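Local coordinates for arginine--tRNA ligase (Campylobacter jejuni, PDB 3FNR), which catalyses the ATP-dependent attachment of L-arginine to tRNA(Arg), releasing AMP and diphosphate, as a monomeric class I aminoacyl-tRNA synthetase, at residues A[60-65]-A[394-399]; A[169-174]-A[223-228]; A[354-359]-A[427-432]. The protein carries 1 engineered substitution. All coordinates share one frame; numbering follows the deposited sequence.

Contact 1: residues A[60-65]-A[394-399]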
loop_
_atom_site.group_PDB
_atom_site.type_symbol
_atom_site.label_atom_id
_atom_site.label_comp_id
_atom_site.label_asym_id
_atom_site.label_seq_id
_atom_site.Cartn_x
_atom_site.Cartn_y
_atom_site.Cartn_z
ATOM N N THR A 60 1.970 -3.995 -5.910
ATOM C CA THR A 60 1.461 -5.352 -6.072
ATOM C C THR A 60 0.560 -5.493 -7.291
ATOM O O THR A 60 0.795 -6.365 -8.132
ATOM C CB THR A 60 0.687 -5.807 -4.819
ATOM O OG1 THR A 60 1.513 -5.617 -3.669
ATOM C CG2 THR A 60 0.326 -7.266 -4.928
ATOM N N ARG A 61 -0.453 -4.627 -7.387
ATOM C CA ARG A 61 -1.400 -4.647 -8.506
ATOM C C ARG A 61 -0.677 -4.453 -9.828
ATOM O O ARG A 61 -1.002 -5.098 -10.825
ATOM C CB ARG A 61 -2.442 -3.543 -8.340
ATOM C CG ARG A 61 -3.485 -3.785 -7.263
ATOM C CD ARG A 61 -4.317 -2.522 -7.077
ATOM N NE ARG A 61 -5.287 -2.617 -5.989
ATOM C CZ ARG A 61 -6.544 -3.023 -6.141
ATOM N NH1 ARG A 61 -6.989 -3.386 -7.340
ATOM N NH2 ARG A 61 -7.355 -3.064 -5.091
ATOM N N LEU A 62 0.309 -3.560 -9.823
ATOM C CA LEU A 62 1.084 -3.262 -11.012
ATOM C C LEU A 62 1.959 -4.445 -11.414
ATOM O O LEU A 62 1.936 -4.874 -12.573
ATOM C CB LEU A 62 1.907 -1.988 -10.815
ATOM C CG LEU A 62 2.780 -1.498 -11.973
ATOM C CD1 LEU A 62 1.985 -1.268 -13.259
ATOM C CD2 LEU A 62 3.452 -0.237 -11.536
ATOM N N ALA A 63 2.700 -4.992 -10.452
ATOM C CA ALA A 63 3.497 -6.190 -10.704
ATOM C C ALA A 63 2.681 -7.342 -11.293
ATOM O O ALA A 63 3.105 -7.965 -12.266
ATOM C CB ALA A 63 4.167 -6.628 -9.455
ATOM N N ARG A 64 1.508 -7.604 -10.720
ATOM C CA ARG A 64 0.636 -8.678 -11.212
ATOM C C ARG A 64 0.146 -8.406 -12.639
ATOM O O ARG A 64 0.158 -9.303 -13.480
ATOM C CB ARG A 64 -0.543 -8.910 -10.260
ATOM C CG ARG A 64 -0.417 -10.172 -9.421
ATOM C CD ARG A 64 -0.110 -9.925 -7.949
ATOM N NE ARG A 64 -1.329 -9.843 -7.147
ATOM C CZ ARG A 64 -1.426 -10.154 -5.852
ATOM N NH1 ARG A 64 -0.376 -10.591 -5.161
ATOM N NH2 ARG A 64 -2.592 -10.018 -5.238
ATOM N N HIS A 65 -0.249 -7.158 -12.903
ATOM C CA HIS A 65 -0.708 -6.720 -14.221
ATOM C C HIS A 65 0.353 -6.991 -15.281
ATOM O O HIS A 65 0.056 -7.483 -16.376
ATOM C CB HIS A 65 -1.045 -5.220 -14.173
ATOM C CG HIS A 65 -1.576 -4.660 -15.460
ATOM N ND1 HIS A 65 -2.893 -4.794 -15.849
ATOM C CD2 HIS A 65 -0.968 -3.944 -16.435
ATOM C CE1 HIS A 65 -3.069 -4.191 -17.013
ATOM N NE2 HIS A 65 -1.915 -3.672 -17.392
ATOM N N ARG A 394 10.481 1.663 -9.745
ATOM C CA ARG A 394 9.690 1.783 -8.506
ATOM C C ARG A 394 9.068 3.179 -8.353
ATOM O O ARG A 394 8.750 3.621 -7.245
ATOM C CB ARG A 394 10.496 1.380 -7.251
ATOM C CG ARG A 394 11.315 0.083 -7.366
ATOM C CD ARG A 394 10.459 -1.170 -7.478
ATOM N NE ARG A 394 11.284 -2.375 -7.389
ATOM C CZ ARG A 394 11.647 -3.133 -8.421
ATOM N NH1 ARG A 394 12.403 -4.204 -8.216
ATOM N NH2 ARG A 394 11.244 -2.836 -9.654
ATOM N N ALA A 395 8.876 3.857 -9.484
ATOM C CA ALA A 395 8.353 5.219 -9.509
ATOM C C ALA A 395 6.848 5.223 -9.779
ATOM O O ALA A 395 6.400 5.519 -10.894
ATOM C CB ALA A 395 9.098 6.050 -10.561
ATOM N N LEU A 396 6.065 4.895 -8.759
ATOM C CA LEU A 396 4.623 4.735 -8.941
ATOM C C LEU A 396 3.871 6.043 -9.203
ATOM O O LEU A 396 2.764 6.015 -9.728
ATOM C CB LEU A 396 3.994 3.963 -7.772
ATOM C CG LEU A 396 4.574 2.573 -7.488
ATOM C CD1 LEU A 396 3.835 1.873 -6.363
ATOM C CD2 LEU A 396 4.586 1.703 -8.730
ATOM N N GLN A 397 4.485 7.177 -8.859
ATOM C CA GLN A 397 3.901 8.494 -9.124
ATOM C C GLN A 397 3.796 8.834 -10.606
ATOM O O GLN A 397 3.076 9.762 -10.964
ATOM C CB GLN A 397 4.644 9.606 -8.366
ATOM C CG GLN A 397 5.971 10.062 -8.979
ATOM C CD GLN A 397 7.117 9.083 -8.737
ATOM O OE1 GLN A 397 7.032 8.194 -7.883
ATOM N NE2 GLN A 397 8.198 9.248 -9.489
ATOM N N LYS A 398 4.495 8.081 -11.455
ATOM C CA LYS A 398 4.332 8.165 -12.907
ATOM C C LYS A 398 2.919 7.769 -13.353
ATOM O O LYS A 398 2.445 8.211 -14.403
ATOM C CB LYS A 398 5.364 7.284 -13.629
ATOM C CG LYS A 398 6.835 7.644 -13.396
ATOM C CD LYS A 398 7.393 8.557 -14.484
ATOM C CE LYS A 398 8.910 8.745 -14.361
ATOM N NZ LYS A 398 9.673 7.478 -14.593
ATOM N N ILE A 399 2.247 6.929 -12.570
ATOM C CA ILE A 399 0.867 6.550 -12.898
ATOM C C ILE A 399 -0.135 7.735 -12.750
ATOM O O ILE A 399 -0.823 8.055 -13.724
ATOM C CB ILE A 399 0.389 5.239 -12.177
ATOM C CG1 ILE A 399 1.352 4.075 -12.435
ATOM C CG2 ILE A 399 -1.011 4.845 -12.635
ATOM C CD1 ILE A 399 1.019 2.801 -11.614
#
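Leu62 meets Leu396 and Ile399 through a single methyl group, its CD2, which lies 3.6 Å from Leu396 CD2 and 3.9 Å from Ile399 CD1. The contact is purely apolar. Leu62 gives up the most surface, about 51 Å², and the two partners roughly 20 Å² each. With its CG anti to the backbone nitrogen (chi1 -179°), Leu62 carries its branched end well clear of its own helix; a leucine fits here because that reach must bridge backbones whose nearest CA atoms, those of Leu62 and Leu396, are 9.0 Å apart. Leu396 arrives differently: its side chain slides past Leu62 in the opposite direction, so that one methyl of each meets alongside. Ile399 faces Leu62 tip to tip, its CG1 branch carrying CD1 to the meeting point. Helix 50-65, which bears Leu62, directly follows the HIGH region and is the crossover helix between the parallel strands 31-35 and 69-76, a beta-alpha-beta unit of the Rossmann-type catalytic domain. The other side belongs to the helical anticodon-binding domain. There Arg394, with positive phi, closes the preceding helix in a Schellman motif, and a type I turn from Ala395 to Lys398 leads into helix 398-416. Leu396 sits within the turn and Ile399 just after it, with Ile399 N bonded to Leu396 O at 3.0 Å; Ile399 points at helix 50-65 from its CB on, Leu396 only with the end of its side chain. Leu387, Phe391 and Leu445 also pack on Leu62, while Leu396 touches Leu313.

Contact 2: residues A[169-174]-A[223-228]. With SO4 (sulfate ion), chain E.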
loop_
_atom_site.group_PDB
_atom_site.type_symbol
_atom_site.label_atom_id
_atom_site.label_comp_id
_atom_site.label_asym_id
_atom_site.label_seq_id
_atom_site.Cartn_x
_atom_site.Cartn_y
_atom_site.Cartn_z
ATOM N N ARG A 169 4.895 -15.443 17.013
ATOM C CA ARG A 169 4.879 -16.618 17.887
ATOM C C ARG A 169 5.267 -17.925 17.200
ATOM O O ARG A 169 5.771 -18.832 17.851
ATOM C CB ARG A 169 3.519 -16.767 18.581
ATOM C CG ARG A 169 3.314 -15.813 19.749
ATOM C CD ARG A 169 2.326 -16.378 20.769
ATOM N NE ARG A 169 0.940 -15.986 20.510
ATOM C CZ ARG A 169 0.221 -15.183 21.292
ATOM N NH1 ARG A 169 0.746 -14.664 22.398
ATOM N NH2 ARG A 169 -1.031 -14.890 20.966
ATOM N N SER A 170 5.055 -18.017 15.890
ATOM C CA SER A 170 5.430 -19.219 15.147
ATOM C C SER A 170 6.929 -19.299 14.812
ATOM O O SER A 170 7.362 -20.230 14.127
ATOM C CB SER A 170 4.577 -19.367 13.881
ATOM O OG SER A 170 5.021 -18.512 12.846
ATOM N N TYR A 171 7.708 -18.338 15.311
ATOM C CA TYR A 171 9.156 -18.291 15.094
ATOM C C TYR A 171 10.006 -18.482 16.358
ATOM O O TYR A 171 11.209 -18.194 16.342
ATOM C CB TYR A 171 9.545 -16.973 14.419
ATOM C CG TYR A 171 9.089 -16.868 12.983
ATOM C CD1 TYR A 171 7.935 -16.163 12.653
ATOM C CD2 TYR A 171 9.807 -17.488 11.954
ATOM C CE1 TYR A 171 7.504 -16.063 11.326
ATOM C CE2 TYR A 171 9.394 -17.390 10.629
ATOM C CZ TYR A 171 8.235 -16.678 10.325
ATOM O OH TYR A 171 7.805 -16.581 9.027
ATOM N N TYR A 172 9.393 -18.949 17.447
ATOM C CA TYR A 172 10.125 -19.191 18.693
ATOM C C TYR A 172 11.014 -20.426 18.587
ATOM O O TYR A 172 12.109 -20.468 19.153
ATOM C CB TYR A 172 9.169 -19.330 19.880
ATOM C CG TYR A 172 8.661 -18.023 20.455
ATOM C CD1 TYR A 172 7.445 -17.973 21.135
ATOM C CD2 TYR A 172 9.391 -16.842 20.322
ATOM C CE1 TYR A 172 6.971 -16.787 21.672
ATOM C CE2 TYR A 172 8.923 -15.649 20.850
ATOM C CZ TYR A 172 7.714 -15.630 21.523
ATOM O OH TYR A 172 7.250 -14.458 22.052
ATOM N N ASP A 173 10.536 -21.423 17.844
ATOM C CA ASP A 173 11.282 -22.646 17.583
ATOM C C ASP A 173 12.382 -22.454 16.534
ATOM O O ASP A 173 13.270 -23.293 16.418
ATOM C CB ASP A 173 10.330 -23.755 17.121
ATOM C CG ASP A 173 9.398 -24.243 18.231
ATOM O OD1 ASP A 173 9.819 -24.263 19.412
ATOM O OD2 ASP A 173 8.243 -24.622 17.918
ATOM N N ALA A 174 12.327 -21.354 15.783
ATOM C CA ALA A 174 13.219 -21.131 14.639
ATOM C C ALA A 174 14.504 -20.376 14.974
ATOM O O ALA A 174 15.367 -20.183 14.110
ATOM C CB ALA A 174 12.460 -20.421 13.516
ATOM N N ASP A 223 13.768 -10.336 14.065
ATOM C CA ASP A 223 13.736 -9.793 12.705
ATOM C C ASP A 223 14.594 -10.615 11.746
ATOM O O ASP A 223 14.168 -10.908 10.622
ATOM C CB ASP A 223 14.168 -8.324 12.716
ATOM C CG ASP A 223 13.513 -7.504 11.605
ATOM O OD1 ASP A 223 12.610 -8.020 10.901
ATOM O OD2 ASP A 223 13.906 -6.328 11.435
ATOM N N ILE A 224 15.788 -10.996 12.201
ATOM C CA ILE A 224 16.692 -11.869 11.439
ATOM C C ILE A 224 16.077 -13.248 11.124
ATOM O O ILE A 224 16.095 -13.693 9.957
ATOM C CB ILE A 224 18.041 -12.050 12.157
ATOM C CG1 ILE A 224 18.764 -10.698 12.252
ATOM C CG2 ILE A 224 18.918 -13.036 11.399
ATOM C CD1 ILE A 224 20.050 -10.764 12.992
ATOM N N VAL A 225 15.517 -13.883 12.157
ATOM C CA VAL A 225 14.781 -15.161 12.043
ATOM C C VAL A 225 13.697 -15.111 10.961
ATOM O O VAL A 225 13.641 -15.986 10.098
ATOM C CB VAL A 225 14.130 -15.555 13.408
ATOM C CG1 VAL A 225 13.164 -16.728 13.258
ATOM C CG2 VAL A 225 15.197 -15.879 14.452
ATOM N N TYR A 226 12.855 -14.079 11.008
ATOM C CA TYR A 226 11.792 -13.888 10.024
ATOM C C TYR A 226 12.360 -13.708 8.621
ATOM O O TYR A 226 11.903 -14.339 7.663
ATOM C CB TYR A 226 10.932 -12.672 10.398
ATOM C CG TYR A 226 9.832 -12.380 9.408
ATOM C CD1 TYR A 226 8.995 -13.398 8.955
ATOM C CD2 TYR A 226 9.614 -11.084 8.931
ATOM C CE1 TYR A 226 7.993 -13.148 8.042
ATOM C CE2 TYR A 226 8.594 -10.822 8.015
ATOM C CZ TYR A 226 7.794 -11.863 7.577
ATOM O OH TYR A 226 6.779 -11.640 6.684
ATOM N N HIS A 227 13.361 -12.843 8.507
ATOM C CA HIS A 227 13.984 -12.578 7.219
ATOM C C HIS A 227 14.685 -13.793 6.623
ATOM O O HIS A 227 14.659 -13.985 5.402
ATOM C CB HIS A 227 14.908 -11.375 7.321
ATOM C CG HIS A 227 14.190 -10.073 7.172
ATOM N ND1 HIS A 227 13.539 -9.456 8.220
ATOM C CD2 HIS A 227 13.987 -9.290 6.086
ATOM C CE1 HIS A 227 12.983 -8.338 7.788
ATOM N NE2 HIS A 227 13.241 -8.215 6.498
ATOM N N LYS A 228 15.272 -14.626 7.486
ATOM C CA LYS A 228 15.865 -15.896 7.067
ATOM C C LYS A 228 14.818 -16.787 6.392
ATOM O O LYS A 228 15.078 -17.371 5.341
ATOM C CB LYS A 228 16.475 -16.628 8.268
ATOM C CG LYS A 228 17.151 -17.957 7.898
ATOM C CD LYS A 228 17.670 -18.681 9.125
ATOM C CE LYS A 228 18.202 -20.055 8.765
ATOM N NZ LYS A 228 17.088 -21.026 8.600
HETATM S S SO4 E . 4.344 -15.791 24.096
HETATM O O1 SO4 E . 4.647 -17.175 24.452
HETATM O O2 SO4 E . 2.895 -15.609 24.071
HETATM O O3 SO4 E . 4.945 -14.883 25.073
HETATM O O4 SO4 E . 4.893 -15.498 22.775
HETATM O O HOH W 1 15.119 -20.415 11.371
#
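Tyr171 lies across Val225 and Tyr226, two neighbours on helix 219-231, and successive parts of its side chain meet one and then the other. Its CB is 3.8 Å from Val225 CG1. With CG beside the backbone nitrogen (chi1 -70°) the ring heads for the helix, and its CD2 comes within 3.7 Å of the same methyl. Farther out, CZ approaches Tyr226 CD1 at 3.6 Å, and OH is 3.4 Å from that carbon, near the plane of the Tyr226 ring and at its edge. The two rings form an offset edge-to-face pair, Tyr226 presenting its edge to the face of Tyr171, with centroids 5.6 Å apart and planes at 73°. Val225 CG1, anti to its backbone nitrogen, also receives Ala174 CB at 3.8 Å. This one methyl thus lies against both the base of Tyr171 and the methyl of Ala174, where a small side chain can come close to the helix. Nearby, a water gives a hydrogen bond to Ala174 O at 2.8 Å and accepts a weak one from Lys228 NZ, while Arg169 NH1 binds a sulfate, probably from the crystallisation liquor. Both segments belong to the class I catalytic domain: the loop after strand 165-167 lies here against the helix that precedes strand 237-243. The tyrosine hydroxyls have partners beyond the contact, Tyr171 OH bonding to Asp229 OD2 and Tyr226 OH to Glu73 OE1. Each phenol therefore serves two environments: its ring joins apolar packing, and its hydrogen-bonded hydroxyl would be expected to limit how far that ring can shift.

Contact 3: residues A[354-359]-A[427-432]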
loop_
_atom_site.group_PDB
_atom_site.type_symbol
_atom_site.label_atom_id
_atom_site.label_comp_id
_atom_site.label_asym_id
_atom_site.label_seq_id
_atom_site.Cartn_x
_atom_site.Cartn_y
_atom_site.Cartn_z
ATOM N N ALA A 354 -24.688 10.093 -28.680
ATOM C CA ALA A 354 -24.620 9.609 -30.057
ATOM C C ALA A 354 -25.477 8.364 -30.294
ATOM O O ALA A 354 -25.678 7.965 -31.442
ATOM C CB ALA A 354 -23.170 9.330 -30.445
ATOM N N GLY A 355 -25.964 7.753 -29.214
ATOM C CA GLY A 355 -26.744 6.518 -29.289
ATOM C C GLY A 355 -25.932 5.360 -29.839
ATOM O O GLY A 355 -26.420 4.579 -30.667
ATOM N N LYS A 356 -24.681 5.262 -29.392
ATOM C CA LYS A 356 -23.771 4.229 -29.879
ATOM C C LYS A 356 -23.039 3.497 -28.759
ATOM O O LYS A 356 -22.780 4.058 -27.689
ATOM C CB LYS A 356 -22.774 4.822 -30.878
ATOM C CG LYS A 356 -23.341 5.018 -32.272
ATOM C CD LYS A 356 -22.384 5.792 -33.160
ATOM C CE LYS A 356 -22.941 5.944 -34.564
ATOM N NZ LYS A 356 -22.206 6.974 -35.348
ATOM N N LYS A 357 -22.730 2.229 -29.012
ATOM C CA LYS A 357 -21.856 1.454 -28.141
ATOM C C LYS A 357 -20.462 1.432 -28.753
ATOM O O LYS A 357 -20.293 1.730 -29.943
ATOM C CB LYS A 357 -22.386 0.030 -27.951
ATOM C CG LYS A 357 -23.583 -0.078 -27.007
ATOM C CD LYS A 357 -24.088 -1.521 -26.887
ATOM C CE LYS A 357 -23.211 -2.364 -25.954
ATOM N NZ LYS A 357 -23.683 -3.776 -25.836
ATOM N N ILE A 358 -19.470 1.069 -27.942
ATOM C CA ILE A 358 -18.064 1.096 -28.361
ATOM C C ILE A 358 -17.744 0.107 -29.488
ATOM O O ILE A 358 -16.754 0.269 -30.195
ATOM C CB ILE A 358 -17.075 0.934 -27.158
ATOM C CG1 ILE A 358 -17.332 -0.368 -26.388
ATOM C CG2 ILE A 358 -17.161 2.143 -26.218
ATOM C CD1 ILE A 358 -16.386 -0.593 -25.202
ATOM N N ASP A 359 -18.603 -0.895 -29.660
ATOM C CA ASP A 359 -18.461 -1.885 -30.730
ATOM C C ASP A 359 -18.972 -1.378 -32.083
ATOM O O ASP A 359 -18.622 -1.934 -33.127
ATOM C CB ASP A 359 -19.166 -3.197 -30.351
ATOM C CG ASP A 359 -18.784 -3.694 -28.953
ATOM O OD1 ASP A 359 -19.320 -3.154 -27.957
ATOM O OD2 ASP A 359 -17.955 -4.628 -28.850
ATOM N N ASP A 427 -14.679 8.013 -35.790
ATOM C CA ASP A 427 -13.241 8.194 -35.556
ATOM C C ASP A 427 -12.982 8.803 -34.188
ATOM O O ASP A 427 -12.139 8.316 -33.425
ATOM C CB ASP A 427 -12.631 9.104 -36.628
ATOM C CG ASP A 427 -12.074 8.337 -37.820
ATOM O OD1 ASP A 427 -12.185 7.096 -37.867
ATOM O OD2 ASP A 427 -11.499 8.983 -38.719
ATOM N N LEU A 428 -13.720 9.864 -33.883
ATOM C CA LEU A 428 -13.594 10.566 -32.608
ATOM C C LEU A 428 -14.071 9.712 -31.436
ATOM O O LEU A 428 -13.408 9.649 -30.409
ATOM C CB LEU A 428 -14.340 11.897 -32.653
ATOM C CG LEU A 428 -13.798 12.908 -33.671
ATOM C CD1 LEU A 428 -14.783 14.058 -33.866
ATOM C CD2 LEU A 428 -12.444 13.431 -33.236
ATOM N N LEU A 429 -15.210 9.050 -31.602
ATOM C CA LEU A 429 -15.707 8.123 -30.592
ATOM C C LEU A 429 -14.723 6.986 -30.306
ATOM O O LEU A 429 -14.476 6.671 -29.142
ATOM C CB LEU A 429 -17.077 7.569 -30.985
ATOM C CG LEU A 429 -18.243 8.559 -30.907
ATOM C CD1 LEU A 429 -19.521 7.914 -31.428
ATOM C CD2 LEU A 429 -18.443 9.095 -29.490
ATOM N N LYS A 430 -14.155 6.390 -31.356
ATOM C CA LYS A 430 -13.192 5.292 -31.192
ATOM C C LYS A 430 -11.955 5.777 -30.436
ATOM O O LYS A 430 -11.466 5.094 -29.528
ATOM C CB LYS A 430 -12.792 4.689 -32.536
ATOM C CG LYS A 430 -12.009 3.376 -32.423
ATOM C CD LYS A 430 -11.511 2.902 -33.783
ATOM C CE LYS A 430 -10.485 1.796 -33.656
ATOM N NZ LYS A 430 -10.168 1.201 -34.985
ATOM N N LEU A 431 -11.478 6.964 -30.809
ATOM C CA LEU A 431 -10.422 7.629 -30.082
ATOM C C LEU A 431 -10.800 7.717 -28.607
ATOM O O LEU A 431 -10.031 7.287 -27.751
ATOM C CB LEU A 431 -10.169 9.030 -30.642
ATOM C CG LEU A 431 -9.172 9.897 -29.865
ATOM C CD1 LEU A 431 -7.816 9.244 -29.811
ATOM C CD2 LEU A 431 -9.046 11.275 -30.468
ATOM N N PHE A 432 -11.993 8.242 -28.334
ATOM C CA PHE A 432 -12.466 8.458 -26.966
ATOM C C PHE A 432 -12.559 7.150 -26.194
ATOM O O PHE A 432 -12.217 7.107 -25.012
ATOM C CB PHE A 432 -13.822 9.174 -26.963
ATOM C CG PHE A 432 -13.748 10.652 -27.280
ATOM C CD1 PHE A 432 -14.819 11.478 -26.971
ATOM C CD2 PHE A 432 -12.618 11.219 -27.873
ATOM C CE1 PHE A 432 -14.778 12.832 -27.258
ATOM C CE2 PHE A 432 -12.569 12.577 -28.174
ATOM C CZ PHE A 432 -13.648 13.383 -27.862
#
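Lys356 and Leu429 both set CG beside the backbone nitrogen (chi1 -79° and -71°), and from there the lysine runs out fully extended while Leu429 holds CD1 out in front of its helix (chi2 176°). The two side chains cross at about a right angle. The setting is the all-helical DALR anticodon-binding domain, where the loop leaving helix 336-353 passes over helix 425-445. A Schellman motif ends the first helix: Gly355 takes the positive phi, a backbone shape that suits glycine, and Lys356 N bonds back to Phe351 O. This turn sets Ala354 and Lys356, on either side of Gly355, against one methyl. Leu429 CD1 lies 4.0 Å from Ala354 CB and 4.0 Å from Lys356 CD. Alanine is short enough to let the helix end sit close, and the lysine contributes only its aliphatic part to the packing. Phe351 and Val361 add further apolar contacts to Leu429, the most covered of the three residues. At its tip the lysine is polar: NZ makes a salt bridge to Glu425 OE1 and a hydrogen bond to Asn426 OD1.

From the N terminus, the chain first passes 60-65, whose partner is not reached until 394-399, so contact 1 closes a very long loop joining the catalytic domain to the anticodon-binding domain. Contact 2 opens and closes within that loop, a nested closure of 48 residues belonging wholly to the catalytic domain. Contact 3 begins at 354-359, still inside the loop of contact 1, but ends at 427-432, beyond it; these two cross, and their later segments lie on consecutive helices, 398-416 and 425-445. Contacts 2 and 3 follow in series on opposite sides of the chain's centre, their own centres 57 Å apart; the centre of contact 1 is about 30 Å from that of contact 2 and 29 Å from that of contact 3.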